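Local coordinates for protein periplasmic beta-glucosidase (Pseudomonas aeruginosa, PDB 6R5T) that probably hydrolyses terminal, non-reducing beta-D-glucosyl residues in the periplasm, releasing beta-D-glucose, as a member of glycoside hydrolase family 3, at residues Arg24-Gly29 with Gly44-Ile49; Ser254-Val259 with Met285-Asp290; Asn270-Thr275 with Ser293-Lys298. The protein carries 1 engineered substitution. One frame throughout, in Å; residues are numbered along the deposited sequence.

Contact 1: residues Arg24-Gly29 with Gly44-Ile49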
loop_
_atom_site.group_PDB
_atom_site.type_symbol
_atom_site.label_atom_id
_atom_site.label_comp_id
_atom_site.label_asym_id
_atom_site.label_seq_id
_atom_site.Cartn_x
_atom_site.Cartn_y
_atom_site.Cartn_z
ATOM N N ARG A 24 -29.914 -22.435 -0.032
ATOM C CA ARG A 24 -29.351 -22.475 -1.388
ATOM C C ARG A 24 -29.824 -21.274 -2.180
ATOM O O ARG A 24 -31.044 -21.099 -2.366
ATOM C CB ARG A 24 -29.787 -23.764 -2.067
ATOM C CG ARG A 24 -29.118 -23.977 -3.395
ATOM C CD ARG A 24 -29.426 -25.364 -3.894
ATOM N NE ARG A 24 -28.895 -25.599 -5.216
ATOM C CZ ARG A 24 -29.521 -26.234 -6.196
ATOM N NH1 ARG A 24 -30.738 -26.699 -6.002
ATOM N NH2 ARG A 24 -28.937 -26.398 -7.374
ATOM N N LEU A 25 -28.859 -20.433 -2.601
ATOM C CA LEU A 25 -29.119 -19.235 -3.416
ATOM C C LEU A 25 -28.464 -19.448 -4.774
ATOM O O LEU A 25 -27.254 -19.640 -4.819
ATOM C CB LEU A 25 -28.511 -18.046 -2.687
ATOM C CG LEU A 25 -28.406 -16.754 -3.473
ATOM C CD1 LEU A 25 -29.771 -16.261 -3.861
ATOM C CD2 LEU A 25 -27.681 -15.689 -2.615
ATOM N N VAL A 26 -29.251 -19.431 -5.836
ATOM C CA VAL A 26 -28.733 -19.794 -7.178
ATOM C C VAL A 26 -29.258 -18.837 -8.234
ATOM O O VAL A 26 -30.256 -18.171 -8.026
ATOM C CB VAL A 26 -29.093 -21.243 -7.548
ATOM C CG1 VAL A 26 -28.313 -22.229 -6.732
ATOM C CG2 VAL A 26 -30.577 -21.477 -7.400
ATOM N N SER A 27 -28.567 -18.831 -9.371
ATOM C CA SER A 27 -28.979 -18.063 -10.570
ATOM C C SER A 27 -29.116 -19.049 -11.729
ATOM O O SER A 27 -28.358 -20.020 -11.773
ATOM C CB SER A 27 -27.986 -17.001 -10.930
ATOM O OG SER A 27 -26.699 -17.563 -11.108
ATOM N N VAL A 28 -29.941 -18.704 -12.692
ATOM C CA VAL A 28 -30.005 -19.449 -13.979
ATOM C C VAL A 28 -28.684 -19.211 -14.705
ATOM O O VAL A 28 -28.249 -18.054 -14.817
ATOM C CB VAL A 28 -31.188 -19.031 -14.833
ATOM C CG1 VAL A 28 -31.183 -19.779 -16.156
ATOM C CG2 VAL A 28 -32.474 -19.258 -14.110
ATOM N N GLY A 29 -28.065 -20.273 -15.153
ATOM C CA GLY A 29 -26.764 -20.184 -15.833
ATOM C C GLY A 29 -26.327 -21.534 -16.344
ATOM O O GLY A 29 -27.043 -22.524 -16.177
ATOM N N GLY A 44 -38.385 -28.412 -3.247
ATOM C CA GLY A 44 -38.039 -27.729 -1.981
ATOM C C GLY A 44 -36.530 -27.549 -1.800
ATOM O O GLY A 44 -36.080 -27.310 -0.663
ATOM N N LYS A 45 -35.741 -27.630 -2.876
ATOM C CA LYS A 45 -34.270 -27.663 -2.779
ATOM C C LYS A 45 -33.664 -26.296 -3.092
ATOM O O LYS A 45 -32.448 -26.243 -3.168
ATOM C CB LYS A 45 -33.693 -28.700 -3.739
ATOM C CG LYS A 45 -34.109 -30.117 -3.376
ATOM C CD LYS A 45 -33.161 -31.184 -3.798
ATOM C CE LYS A 45 -33.466 -31.759 -5.155
ATOM N NZ LYS A 45 -32.840 -33.099 -5.322
ATOM N N VAL A 46 -34.463 -25.256 -3.205
ATOM C CA VAL A 46 -33.948 -23.875 -3.488
ATOM C C VAL A 46 -34.524 -22.907 -2.478
ATOM O O VAL A 46 -35.732 -22.880 -2.287
ATOM C CB VAL A 46 -34.295 -23.442 -4.917
ATOM C CG1 VAL A 46 -33.792 -22.024 -5.202
ATOM C CG2 VAL A 46 -33.770 -24.430 -5.932
ATOM N N GLY A 47 -33.698 -22.015 -1.929
ATOM C CA GLY A 47 -34.166 -21.023 -0.963
ATOM C C GLY A 47 -34.391 -19.668 -1.610
ATOM O O GLY A 47 -35.299 -18.938 -1.220
ATOM N N ALA A 48 -33.556 -19.311 -2.600
ATOM C CA ALA A 48 -33.649 -17.996 -3.226
ATOM C C ALA A 48 -32.919 -17.984 -4.543
ATOM O O ALA A 48 -32.101 -18.861 -4.825
ATOM C CB ALA A 48 -33.067 -16.970 -2.280
ATOM N N ILE A 49 -33.271 -16.979 -5.325
ATOM C CA ILE A 49 -32.786 -16.825 -6.699
ATOM C C ILE A 49 -32.116 -15.464 -6.752
ATOM O O ILE A 49 -32.627 -14.517 -6.140
ATOM C CB ILE A 49 -33.964 -16.909 -7.662
ATOM C CG1 ILE A 49 -34.669 -18.259 -7.564
ATOM C CG2 ILE A 49 -33.533 -16.610 -9.091
ATOM C CD1 ILE A 49 -33.857 -19.397 -8.005
#
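Arg24 meets the chain at 44-49 with both its backbone and its side chain. The carbonyl O of Arg24 is gripped by two successive amides, Gly47 N at 2.8 Å and Ala48 N at 3.1 Å. The side chain sets out with CG anti to the backbone N (chi1 -173°) and stays extended alongside the Lys45 carbonyl. Arg24 CB passes Lys45 O at 3.8 Å, CG draws no closer, and Arg24 CD comes to 3.2 Å from that oxygen. NE then turns to a salt bridge with Asp290, while Arg24 NH1 sends a weak but straight bond (174°) of 3.3 Å back to Lys45 O, which lies in the guanidinium plane. NH1 also pairs with Asp40 of helix 34-42, the connection between these two parallel strands. This is the first beta-alpha-beta unit of the family 3 TIM barrel; its helix closes in a Schellman motif at Gly44. Further along, Val26 N bonds to Ala48 O at 3.1 Å. On one face of the sheet Leu25 CD1 rests against Ala48 CB at 3.7 Å. On the helix-covered face Val26 CG2 lies 3.9 Å from both Val46 CG1 and Ile49 CD1, and Leu37 of helix 34-42 touches both Val26 and Ile49.

Contact 2: residues Ser254-Val259 with Met285-Asp290. Engineered in segment 254-259: Asn255 (natural residue Asp). With BGC (beta-D-glucopyranose), chain C; GAL (beta-D-galactopyranose), chain B.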
loop_
_atom_site.group_PDB
_atom_site.type_symbol
_atom_site.label_atom_id
_atom_site.label_comp_id
_atom_site.label_asym_id
_atom_site.label_seq_id
_atom_site.Cartn_x
_atom_site.Cartn_y
_atom_site.Cartn_z
ATOM N N SER A 254 -23.196 -15.641 1.631
ATOM C CA SER A 254 -21.854 -15.778 1.040
ATOM C C SER A 254 -21.814 -15.021 -0.278
ATOM O O SER A 254 -22.820 -14.756 -0.963
ATOM C CB SER A 254 -21.478 -17.209 0.837
ATOM O OG SER A 254 -21.949 -17.636 -0.426
ATOM N N ASN A 255 -20.605 -14.696 -0.666
ATOM C CA ASN A 255 -20.388 -14.185 -2.010
ATOM C C ASN A 255 -20.341 -15.352 -2.987
ATOM O O ASN A 255 -20.453 -16.565 -2.631
ATOM C CB ASN A 255 -19.131 -13.314 -1.962
ATOM C CG ASN A 255 -19.247 -12.060 -2.774
ATOM O OD1 ASN A 255 -19.525 -12.167 -3.961
ATOM N ND2 ASN A 255 -19.008 -10.901 -2.125
ATOM N N HIS A 256 -20.087 -15.030 -4.215
ATOM C CA HIS A 256 -20.365 -15.937 -5.335
ATOM C C HIS A 256 -19.270 -17.004 -5.434
ATOM O O HIS A 256 -18.136 -16.651 -5.739
ATOM C CB HIS A 256 -20.473 -15.060 -6.569
ATOM C CG HIS A 256 -20.929 -15.833 -7.729
ATOM N ND1 HIS A 256 -20.165 -16.829 -8.307
ATOM C CD2 HIS A 256 -22.104 -15.791 -8.408
ATOM C CE1 HIS A 256 -20.857 -17.381 -9.289
ATOM N NE2 HIS A 256 -22.025 -16.736 -9.388
ATOM N N GLY A 257 -19.538 -18.280 -5.099
ATOM C CA GLY A 257 -18.485 -19.296 -5.068
ATOM C C GLY A 257 -17.502 -19.128 -3.889
ATOM O O GLY A 257 -16.454 -19.743 -3.888
ATOM N N ALA A 258 -17.822 -18.268 -2.929
ATOM C CA ALA A 258 -16.899 -17.918 -1.818
ATOM C C ALA A 258 -16.618 -19.129 -0.920
ATOM O O ALA A 258 -15.494 -19.248 -0.418
ATOM C CB ALA A 258 -17.491 -16.802 -1.003
ATOM N N VAL A 259 -17.612 -19.976 -0.666
ATOM C CA VAL A 259 -17.354 -21.166 0.192
ATOM C C VAL A 259 -16.315 -22.048 -0.495
ATOM O O VAL A 259 -15.313 -22.451 0.106
ATOM C CB VAL A 259 -18.650 -21.917 0.535
ATOM C CG1 VAL A 259 -18.323 -23.158 1.322
ATOM C CG2 VAL A 259 -19.644 -21.006 1.262
ATOM N N MET A 285 -26.324 -18.444 4.047
ATOM C CA MET A 285 -26.839 -18.779 2.714
ATOM C C MET A 285 -25.644 -18.869 1.769
ATOM O O MET A 285 -24.680 -18.022 1.812
ATOM C CB MET A 285 -27.906 -17.756 2.317
ATOM C CG MET A 285 -28.316 -17.796 0.914
ATOM S SD MET A 285 -29.897 -16.840 0.806
ATOM C CE MET A 285 -31.079 -18.202 0.747
ATOM N N ASN A 286 -25.651 -19.919 0.975
ATOM C CA ASN A 286 -24.552 -20.335 0.077
ATOM C C ASN A 286 -24.880 -19.944 -1.356
ATOM O O ASN A 286 -25.813 -20.519 -1.961
ATOM C CB ASN A 286 -24.388 -21.837 0.280
ATOM C CG ASN A 286 -23.426 -22.570 -0.621
ATOM O OD1 ASN A 286 -23.712 -23.747 -0.936
ATOM N ND2 ASN A 286 -22.306 -21.939 -0.968
ATOM N N MET A 287 -24.120 -18.993 -1.889
ATOM C CA MET A 287 -24.342 -18.474 -3.263
ATOM C C MET A 287 -23.628 -19.347 -4.284
ATOM O O MET A 287 -22.370 -19.444 -4.294
ATOM C CB MET A 287 -23.936 -16.998 -3.356
ATOM C CG MET A 287 -24.265 -16.327 -4.644
ATOM S SD MET A 287 -23.811 -14.544 -4.458
ATOM C CE MET A 287 -25.101 -13.724 -5.380
ATOM N N ASN A 288 -24.438 -19.943 -5.145
ATOM C CA ASN A 288 -24.156 -20.598 -6.437
ATOM C C ASN A 288 -23.362 -21.905 -6.361
ATOM O O ASN A 288 -23.638 -22.730 -7.203
ATOM C CB ASN A 288 -23.590 -19.590 -7.428
ATOM C CG ASN A 288 -24.338 -19.686 -8.745
ATOM O OD1 ASN A 288 -25.587 -19.701 -8.833
ATOM N ND2 ASN A 288 -23.547 -19.874 -9.779
ATOM N N ASP A 289 -22.399 -22.141 -5.455
ATOM C CA ASP A 289 -21.484 -23.305 -5.629
ATOM C C ASP A 289 -22.112 -24.624 -5.140
ATOM O O ASP A 289 -21.543 -25.689 -5.442
ATOM C CB ASP A 289 -20.084 -23.058 -5.068
ATOM C CG ASP A 289 -20.047 -22.742 -3.603
ATOM O OD1 ASP A 289 -20.825 -23.359 -2.870
ATOM O OD2 ASP A 289 -19.155 -21.929 -3.210
ATOM N N ASP A 290 -23.256 -24.552 -4.462
ATOM C CA ASP A 290 -24.032 -25.718 -3.975
ATOM C C ASP A 290 -23.269 -26.574 -2.977
ATOM O O ASP A 290 -23.712 -27.681 -2.714
ATOM C CB ASP A 290 -24.531 -26.553 -5.152
ATOM C CG ASP A 290 -25.663 -25.883 -5.890
ATOM O OD1 ASP A 290 -26.228 -24.900 -5.383
ATOM O OD2 ASP A 290 -25.951 -26.349 -6.995
HETATM C C2 BGC C . -22.337 -8.910 -6.044
HETATM C C3 BGC C . -22.411 -10.398 -6.444
HETATM C C4 BGC C . -21.255 -10.622 -7.457
HETATM C C5 BGC C . -19.948 -10.308 -6.707
HETATM C C6 BGC C . -18.722 -10.426 -7.586
HETATM C C1 BGC C . -20.952 -8.617 -5.454
HETATM O O1 BGC C . -20.951 -7.240 -5.241
HETATM O O2 BGC C . -23.314 -8.511 -5.091
HETATM O O3 BGC C . -23.670 -10.637 -7.106
HETATM O O4 BGC C . -21.282 -12.004 -7.848
HETATM O O5 BGC C . -19.934 -8.947 -6.395
HETATM O O6 BGC C . -17.545 -10.156 -6.816
HETATM C C1 GAL B . -21.448 -12.258 -9.247
HETATM C C2 GAL B . -22.800 -11.751 -9.786
HETATM C C3 GAL B . -22.898 -12.151 -11.262
HETATM C C4 GAL B . -21.692 -11.536 -12.011
HETATM C C5 GAL B . -20.396 -12.003 -11.320
HETATM C C6 GAL B . -19.166 -11.329 -11.916
HETATM O O2 GAL B . -23.851 -12.330 -9.029
HETATM O O3 GAL B . -24.128 -11.605 -11.781
HETATM O O4 GAL B . -21.861 -10.105 -11.879
HETATM O O5 GAL B . -20.364 -11.626 -9.899
HETATM O O6 GAL B . -17.991 -11.753 -11.181
HETATM O O HOH W 1 -20.370 -19.845 -1.927
#
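Ser254 is tied to Met285 and Met287 by a compact set of bonds. Ser254 N bonds to Met285 O at 2.8 Å. Ser254 OG, placed between the backbone N and the carbonyl carbon (chi1 87°), accepts from Met287 N at 2.9 Å and donates to Asn255 O. That last carbonyl also takes Ala258 N from its opposite face, closing a type II turn in which Gly257 adopts positive phi. From within the turn Gly257 N reaches Met287 O at 3.2 Å. Met287 packs CB and SD against Ser254 O, a buried carbonyl with no polar partner in the model. Between the turn and Asp289 a water accepts from Val259 N at 3.0 Å and lies 2.7 Å from Asp289 OD2, whose other oxygen, OD1, is met from above the carboxylate plane by Asn286 ND2.

At the partly exposed His256 and Gly257 the fit is looser. His256 has Asn288 CB 3.7 Å above one ring face, a CH-pi contact near the rim, and its O receives a weak hydrogen bond from Arg585 of the second subunit. His256 CD2 approaches galactose C1 at 3.7 Å, obliquely to the ring.

Asn255, engineered (natural Asp), is buried in the sugar pocket, its OD1 held by His256 N and its ND2 by Val221 O. The position is consistent with that of the family 3 nucleophile, an aspartate carried in the loop after the seventh barrel strand, here with Asn255 OD1 3.3 Å from glucose C5.

Contact 3: residues Asn270-Thr275 with Ser293-Lys298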
loop_
_atom_site.group_PDB
_atom_site.type_symbol
_atom_site.label_atom_id
_atom_site.label_comp_id
_atom_site.label_asym_id
_atom_site.label_seq_id
_atom_site.Cartn_x
_atom_site.Cartn_y
_atom_site.Cartn_z
ATOM N N ASN A 270 -10.495 -29.514 0.818
ATOM C CA ASN A 270 -11.604 -30.129 0.059
ATOM C C ASN A 270 -12.888 -29.358 0.321
ATOM O O ASN A 270 -12.944 -28.545 1.264
ATOM C CB ASN A 270 -11.730 -31.622 0.392
ATOM C CG ASN A 270 -11.910 -31.837 1.858
ATOM O OD1 ASN A 270 -12.888 -31.400 2.441
ATOM N ND2 ASN A 270 -10.883 -32.395 2.493
ATOM N N GLU A 271 -13.919 -29.646 -0.452
ATOM C CA GLU A 271 -15.207 -28.915 -0.365
ATOM C C GLU A 271 -15.924 -29.210 0.963
ATOM O O GLU A 271 -16.678 -28.398 1.449
ATOM C CB GLU A 271 -16.092 -29.336 -1.527
ATOM C CG GLU A 271 -15.626 -28.823 -2.850
ATOM C CD GLU A 271 -16.610 -29.176 -3.947
ATOM O OE1 GLU A 271 -17.698 -29.810 -3.659
ATOM O OE2 GLU A 271 -16.331 -28.785 -5.046
ATOM N N ARG A 272 -15.800 -30.422 1.498
ATOM C CA ARG A 272 -16.437 -30.813 2.766
ATOM C C ARG A 272 -15.932 -29.915 3.898
ATOM O O ARG A 272 -16.713 -29.394 4.672
ATOM C CB ARG A 272 -16.085 -32.277 3.016
ATOM C CG ARG A 272 -16.672 -32.873 4.269
ATOM C CD ARG A 272 -16.346 -34.368 4.297
ATOM N NE ARG A 272 -16.999 -34.906 5.466
ATOM C CZ ARG A 272 -17.651 -36.079 5.526
ATOM N NH1 ARG A 272 -17.722 -36.895 4.475
ATOM N NH2 ARG A 272 -18.213 -36.420 6.677
ATOM N N ASP A 273 -14.613 -29.785 3.987
ATOM C CA ASP A 273 -13.993 -28.953 5.058
ATOM C C ASP A 273 -14.333 -27.485 4.793
ATOM O O ASP A 273 -14.600 -26.779 5.748
ATOM C CB ASP A 273 -12.491 -29.209 5.127
ATOM C CG ASP A 273 -12.154 -30.600 5.642
ATOM O OD1 ASP A 273 -13.055 -31.248 6.259
ATOM O OD2 ASP A 273 -11.011 -31.054 5.398
ATOM N N ALA A 274 -14.393 -27.042 3.541
ATOM C CA ALA A 274 -14.779 -25.639 3.272
ATOM C C ALA A 274 -16.194 -25.356 3.777
ATOM O O ALA A 274 -16.475 -24.307 4.437
ATOM C CB ALA A 274 -14.627 -25.346 1.813
ATOM N N THR A 275 -17.121 -26.299 3.525
ATOM C CA THR A 275 -18.520 -26.126 3.933
ATOM C C THR A 275 -18.607 -26.014 5.466
ATOM O O THR A 275 -19.331 -25.148 6.005
ATOM C CB THR A 275 -19.331 -27.330 3.423
ATOM O OG1 THR A 275 -19.251 -27.370 1.997
ATOM C CG2 THR A 275 -20.761 -27.222 3.869
ATOM N N SER A 293 -25.675 -27.769 0.051
ATOM C CA SER A 293 -26.589 -28.880 -0.286
ATOM C C SER A 293 -25.807 -30.175 -0.467
ATOM O O SER A 293 -26.342 -31.243 -0.153
ATOM C CB SER A 293 -27.362 -28.547 -1.507
ATOM O OG SER A 293 -28.291 -27.498 -1.233
ATOM N N THR A 294 -24.579 -30.114 -0.969
ATOM C CA THR A 294 -23.769 -31.325 -1.256
ATOM C C THR A 294 -23.232 -31.914 0.050
ATOM O O THR A 294 -23.153 -33.138 0.177
ATOM C CB THR A 294 -22.630 -30.993 -2.228
ATOM O OG1 THR A 294 -23.186 -30.414 -3.415
ATOM C CG2 THR A 294 -21.749 -32.191 -2.534
ATOM N N TRP A 295 -22.822 -31.087 1.019
ATOM C CA TRP A 295 -21.986 -31.570 2.132
ATOM C C TRP A 295 -22.633 -31.438 3.502
ATOM O O TRP A 295 -22.162 -32.119 4.405
ATOM C CB TRP A 295 -20.612 -30.864 2.142
ATOM C CG TRP A 295 -19.850 -31.238 0.933
ATOM C CD1 TRP A 295 -19.627 -30.460 -0.149
ATOM C CD2 TRP A 295 -19.238 -32.510 0.645
ATOM N NE1 TRP A 295 -18.863 -31.125 -1.057
ATOM C CE2 TRP A 295 -18.625 -32.387 -0.617
ATOM C CE3 TRP A 295 -19.113 -33.719 1.333
ATOM C CZ2 TRP A 295 -17.927 -33.436 -1.230
ATOM C CZ3 TRP A 295 -18.407 -34.753 0.724
ATOM C CH2 TRP A 295 -17.835 -34.607 -0.533
ATOM N N LEU A 296 -23.619 -30.591 3.739
ATOM C CA LEU A 296 -24.108 -30.424 5.131
ATOM C C LEU A 296 -24.670 -31.737 5.693
ATOM O O LEU A 296 -24.450 -31.975 6.870
ATOM C CB LEU A 296 -25.141 -29.294 5.241
ATOM C CG LEU A 296 -24.549 -27.867 5.145
ATOM C CD1 LEU A 296 -25.644 -26.842 5.105
ATOM C CD2 LEU A 296 -23.574 -27.557 6.263
ATOM N N PRO A 297 -25.410 -32.550 4.915
ATOM C CA PRO A 297 -25.934 -33.805 5.496
ATOM C C PRO A 297 -24.816 -34.735 5.978
ATOM O O PRO A 297 -24.919 -35.255 7.147
ATOM C CB PRO A 297 -26.776 -34.402 4.349
ATOM C CG PRO A 297 -27.153 -33.185 3.498
ATOM C CD PRO A 297 -25.905 -32.310 3.562
ATOM N N LYS A 298 -23.767 -34.880 5.165
ATOM C CA LYS A 298 -22.596 -35.733 5.518
ATOM C C LYS A 298 -21.914 -35.166 6.748
ATOM O O LYS A 298 -21.536 -35.934 7.667
ATOM C CB LYS A 298 -21.668 -35.912 4.321
ATOM C CG LYS A 298 -22.164 -36.974 3.342
ATOM C CD LYS A 298 -21.266 -37.125 2.132
ATOM C CE LYS A 298 -21.762 -38.136 1.116
ATOM N NZ LYS A 298 -20.852 -38.188 -0.047
#
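Glu271 O is gripped twice by Thr275, through OG1 at 2.8 Å and N at 3.0 Å from opposite faces of the carbonyl plane, and Trp295 lies against both residues. With OG1 anti to its own carbonyl carbon (chi1 -61°), Thr275 turns the hydroxyl back to the preceding turn and presents CG2 to Leu296 CD2 at 3.7 Å. The Glu271 carboxylate, extended from the same helix, accepts Trp295 NE1 at OE1 over 3.1 Å. This bond is nearly straight (175°), lies in the indole plane and uses the anti lone pair of OE1; carboxylate and ring stand almost perpendicular.

Over one face of the indole comes Arg272, its CB 4.0 Å from the centroid of the six-membered ring of Trp295 in a CH-pi contact. CG and CD continue past the CE3-CZ3 rim, carrying the guanidinium to Lys298 CB, which sits 3.8 Å above the Arg272 guanidinium plane. Thr294 CG2 lies on the other face of the indole, so the ring is held between the two helices' own side chains. The axes of segments 271-275 and 293-298 approach to 9.0 Å, with a crossing angle of -79°; both belong to the outer layer of the barrel, and the former is preceded by Asn270, an N-cap whose OD1 accepts from Asp273 N. Arg272 NH2 has its salt-bridge partner outside the pair, in Glu304. That carboxylate would probably offset the nearby like charges of Arg272 and Lys298, while the straight in-plane NE1 bond, together with the packing on both faces, probably sets the rotation of the Trp295 ring.

Contacts 1 and 2 are neighbours in the barrel sheet, and contact 3 packs on the outside of contact 2. Strand 24-26 of contact 1 lies next to strand 286-287 of contact 2, with a probable hydrogen bond from Asn288 N to Leu25 O of 2.9 Å and a salt bridge of 2.8 Å between Arg24 NE and Asp290 OD1; their centres are about 11 Å apart. The centre of contact 3 is about 12 Å from that of contact 2 and about 17 Å from that of contact 1. Val259 O packs on Ala274 CB at 3.4 Å, and Arg24 CD on Ser293 OG at 3.6 Å. Contact 2 alone touches the bound sugars; the side chain of Leu25 is about 8 Å from the bound beta-D-glucopyranose (BGC).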